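PDB 4ZZ5: Glucanase/chitosanase, which binds chitosan through this CBM32 carbohydrate-binding module, one piece of a longer enzyme that probably hydrolyses glycosidic bonds in chitosan and glucans. Local coordinates for residues 115-119 with 133-137. Numbering follows the deposited sequence.
With SO4 (sulfate ion), chain C.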
ATOM      1  N   PHE A 115       6.323  -4.454  -8.590  1.00  8.24           N
ATOM      2  CA  PHE A 115       5.381  -3.438  -7.948  1.00  6.77           C
ATOM      3  C   PHE A 115       4.604  -4.133  -6.893  1.00  7.90           C
ATOM      4  O   PHE A 115       4.280  -5.353  -7.054  1.00  7.56           O
ATOM      5  CB  PHE A 115       4.461  -2.832  -8.917  1.00  8.07           C
ATOM      6  CG  PHE A 115       5.106  -2.267 -10.183  1.00  8.86           C
ATOM      7  CD1 PHE A 115       5.384  -3.019 -11.269  1.00  9.36           C
ATOM      8  CD2 PHE A 115       5.356  -0.865 -10.286  1.00 10.74           C
ATOM      9  CE1 PHE A 115       6.019  -2.489 -12.383  1.00 10.81           C
ATOM     10  CE2 PHE A 115       5.923  -0.359 -11.434  1.00 11.23           C
ATOM     11  CZ  PHE A 115       6.240  -1.130 -12.443  1.00 10.39           C
ATOM     12  N   VAL A 116       4.258  -3.431  -5.817  1.00  6.90           N
ATOM     13  CA  VAL A 116       3.399  -3.924  -4.790  1.00  7.34           C
ATOM     14  C   VAL A 116       2.313  -2.912  -4.590  1.00  6.43           C
ATOM     15  O   VAL A 116       2.613  -1.689  -4.420  1.00  7.02           O
ATOM     16  CB  VAL A 116       4.129  -4.177  -3.507  1.00  7.78           C
ATOM     17  CG1 VAL A 116       3.253  -4.908  -2.491  1.00  8.31           C
ATOM     18  CG2 VAL A 116       5.452  -4.885  -3.667  1.00 10.23           C
ATOM     19  N   ARG A 117       1.054  -3.312  -4.495  1.00  5.96           N
ATOM     20  CA  ARG A 117      -0.135  -2.422  -4.368  1.00  6.38           C
ATOM     21  C   ARG A 117      -0.911  -2.834  -3.118  1.00  5.66           C
ATOM     22  O   ARG A 117      -1.118  -4.049  -2.857  1.00  6.44           O
ATOM     23  CB  ARG A 117      -1.002  -2.512  -5.601  1.00  7.12           C
ATOM     24  CG  ARG A 117      -2.156  -1.510  -5.637  1.00  7.22           C
ATOM     25  CD  ARG A 117      -2.756  -1.322  -6.997  1.00  8.23           C
ATOM     26  NE  ARG A 117      -3.696  -2.390  -7.382  1.00  7.60           N
ATOM     27  CZ  ARG A 117      -4.723  -2.269  -8.192  1.00  8.43           C
ATOM     28  NH1 ARG A 117      -4.938  -1.115  -8.825  1.00 10.66           N
ATOM     29  NH2 ARG A 117      -5.519  -3.296  -8.429  1.00  9.05           N
ATOM     30  N   VAL A 118      -1.344  -1.843  -2.349  1.00  5.38           N
ATOM     31  CA  VAL A 118      -2.496  -2.000  -1.380  1.00  5.91           C
ATOM     32  C   VAL A 118      -3.715  -1.566  -2.109  1.00  5.35           C
ATOM     33  O   VAL A 118      -3.760  -0.393  -2.543  1.00  5.71           O
ATOM     34  CB  VAL A 118      -2.245  -1.169  -0.123  1.00  6.93           C
ATOM     35  CG1 VAL A 118      -3.495  -1.258   0.798  1.00  8.20           C
ATOM     36  CG2 VAL A 118      -1.005  -1.622   0.634  1.00  8.96           C
ATOM     37  N   TYR A 119      -4.675  -2.449  -2.248  1.00  5.30           N
ATOM     38  CA  TYR A 119      -5.950  -2.157  -2.908  1.00  6.01           C
ATOM     39  C   TYR A 119      -7.025  -2.271  -1.842  1.00  6.22           C
ATOM     40  O   TYR A 119      -7.323  -3.360  -1.379  1.00  6.69           O
ATOM     41  CB  TYR A 119      -6.118  -3.148  -4.072  1.00  6.42           C
ATOM     42  CG  TYR A 119      -7.313  -2.854  -4.906  1.00  6.84           C
ATOM     43  CD1 TYR A 119      -7.347  -1.852  -5.884  1.00  8.37           C
ATOM     44  CD2 TYR A 119      -8.460  -3.591  -4.760  1.00 10.01           C
ATOM     45  CE1 TYR A 119      -8.472  -1.583  -6.653  1.00  9.06           C
ATOM     46  CE2 TYR A 119      -9.587  -3.301  -5.540  1.00 10.35           C
ATOM     47  CZ  TYR A 119      -9.581  -2.315  -6.435  1.00  9.55           C
ATOM     48  OH  TYR A 119     -10.773  -2.135  -7.129  1.00 11.51           O
ATOM     49  N   GLU A 133       2.786   4.511   6.883  1.00  7.95           N
ATOM     50  CA  GLU A 133       3.872   3.808   6.227  1.00  8.38           C
ATOM     51  C   GLU A 133       3.352   2.528   5.562  1.00  7.77           C
ATOM     52  O   GLU A 133       2.420   1.894   6.080  1.00  8.46           O
ATOM     53  CB  GLU A 133       4.994   3.414   7.214  1.00  9.79           C
ATOM     54  CG  GLU A 133       5.916   4.589   7.636  1.00 11.39           C
ATOM     55  CD  GLU A 133       6.715   5.171   6.485  1.00 10.45           C
ATOM     56  OE1 GLU A 133       7.586   4.432   5.928  1.00 12.05           O
ATOM     57  OE2 GLU A 133       6.570   6.354   6.102  1.00 11.23           O
ATOM     58  N   PHE A 134       4.003   2.158   4.475  1.00  7.63           N
ATOM     59  CA  PHE A 134       3.743   0.937   3.691  1.00  7.48           C
ATOM     60  C   PHE A 134       5.163   0.387   3.473  1.00  8.10           C
ATOM     61  O   PHE A 134       5.915   0.988   2.686  1.00  8.71           O
ATOM     62  CB  PHE A 134       3.097   1.381   2.414  1.00  8.39           C
ATOM     63  CG  PHE A 134       2.840   0.298   1.342  1.00  7.85           C
ATOM     64  CD1 PHE A 134       3.091  -1.045   1.464  1.00  7.75           C
ATOM     65  CD2 PHE A 134       2.262   0.697   0.136  1.00  9.34           C
ATOM     66  CE1 PHE A 134       2.912  -1.951   0.416  1.00  7.72           C
ATOM     67  CE2 PHE A 134       1.999  -0.179  -0.890  1.00 10.10           C
ATOM     68  CZ  PHE A 134       2.381  -1.531  -0.761  1.00  8.92           C
ATOM     69  N   GLU A 135       5.504  -0.671   4.162  1.00  8.14           N
ATOM     70  CA  GLU A 135       6.864  -1.260   4.213  1.00  8.33           C
ATOM     71  C   GLU A 135       6.785  -2.583   3.501  1.00  8.42           C
ATOM     72  O   GLU A 135       5.779  -3.344   3.620  1.00  8.09           O
ATOM     73  CB  GLU A 135       7.355  -1.428   5.648  1.00  9.75           C
ATOM     74  CG  GLU A 135       7.254  -0.148   6.407  1.00 10.66           C
ATOM     75  CD  GLU A 135       7.612  -0.319   7.849  1.00 12.89           C
ATOM     76  OE1 GLU A 135       8.020  -1.389   8.301  1.00 13.50           O
ATOM     77  OE2 GLU A 135       7.600   0.704   8.585  1.00 15.32           O
ATOM     78  N   VAL A 136       7.879  -2.978   2.813  1.00  8.17           N
ATOM     79  CA  VAL A 136       7.946  -4.238   2.028  1.00  8.48           C
ATOM     80  C   VAL A 136       9.251  -4.936   2.308  1.00  8.65           C
ATOM     81  O   VAL A 136      10.329  -4.279   2.308  1.00  9.09           O
ATOM     82  CB  VAL A 136       7.877  -3.947   0.552  1.00  8.43           C
ATOM     83  CG1 VAL A 136       8.007  -5.183  -0.321  1.00  9.54           C
ATOM     84  CG2 VAL A 136       6.568  -3.233   0.178  1.00  9.10           C
ATOM     85  N   TYR A 137       9.212  -6.227   2.604  1.00  8.40           N
ATOM     86  CA  TYR A 137      10.372  -7.018   2.968  1.00  9.89           C
ATOM     87  C   TYR A 137      10.435  -8.305   2.243  1.00  9.97           C
ATOM     88  O   TYR A 137       9.458  -8.931   1.875  1.00  9.60           O
ATOM     89  CB  TYR A 137      10.367  -7.347   4.462  1.00 10.03           C
ATOM     90  CG  TYR A 137      10.297  -6.118   5.340  1.00 10.00           C
ATOM     91  CD1 TYR A 137      11.456  -5.447   5.718  1.00 11.26           C
ATOM     92  CD2 TYR A 137       9.072  -5.593   5.807  1.00 10.43           C
ATOM     93  CE1 TYR A 137      11.424  -4.321   6.465  1.00 11.20           C
ATOM     94  CE2 TYR A 137       9.068  -4.422   6.568  1.00 11.74           C
ATOM     95  CZ  TYR A 137      10.230  -3.814   6.901  1.00 11.20           C
ATOM     96  OH  TYR A 137      10.232  -2.598   7.624  1.00 13.64           O
TER
HETATM   97  S   SO4 C 201      -8.077  -1.930 -10.996  1.00 18.59           S
HETATM   98  O1  SO4 C 201      -7.151  -0.828 -10.570  1.00 20.17           O
HETATM   99  O2  SO4 C 201      -9.490  -1.480 -10.891  1.00 26.08           O
HETATM  100  O3  SO4 C 201      -7.668  -2.161 -12.423  1.00 27.50           O
HETATM  101  O4  SO4 C 201      -7.935  -3.140 -10.124  1.00 20.13           O
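Phe134 meets Val116 and Val118 in the core of a β-sandwich, the fold of CBM32 modules and of F5/8 type C domains, and the meeting illustrates how two sheets pack face to face through apolar side chains. Strand 115-119 belongs to one antiparallel sheet and strand 133-137 to the other; their axes pass 9.5 Å apart, with 138° between their directions. Alternation along each strand sends Val116, Val118, Phe134 and Val136 toward the opposing sheet.

The main aromatic interaction is a CH-pi contact: Val118 CG2 lies over one face of the Phe134 ring, 3.7 Å from its centroid and displaced a little toward the rim. With CG anti to the backbone N (chi1 174°), the Phe134 ring reaches across to the valine strand, where its CZ comes 3.7 Å from Val116 O, approaching obliquely.

Purely aliphatic packing completes the interface. Val116 CG1 touches Phe134 CZ at 3.9 Å, while its other methyl, CG2, faces Val136 CG1 at 4.2 Å. Leu65 of strand 57-67 touches both Val118 and Phe134, and Ile52 adds to the packing on Phe134. Replacing Phe134 by an alanine is likely to open a gap between the sheets, leaving Val118 CG2 without its aromatic face and Val116 CG1 without the CZ atom it touches.

Three polar side chains, those of Arg117, Glu135 and Tyr137, stay out of this packing. Tyr137 OH donates to Glu135 OE1 from above the carboxylate plane. The CB of Arg117 points away from strand 133-137; its guanidinium has Tyr119 CD1 over one face and hydrogen-bonds Gln78 OE1 through NH2. A sulfate, probably from the crystallisation liquor, accepts two nearly straight hydrogen bonds: Arg117 NH2 to sulfate O4 at 3.0 Å and Arg117 NH1 to sulfate O1 at 2.8 Å.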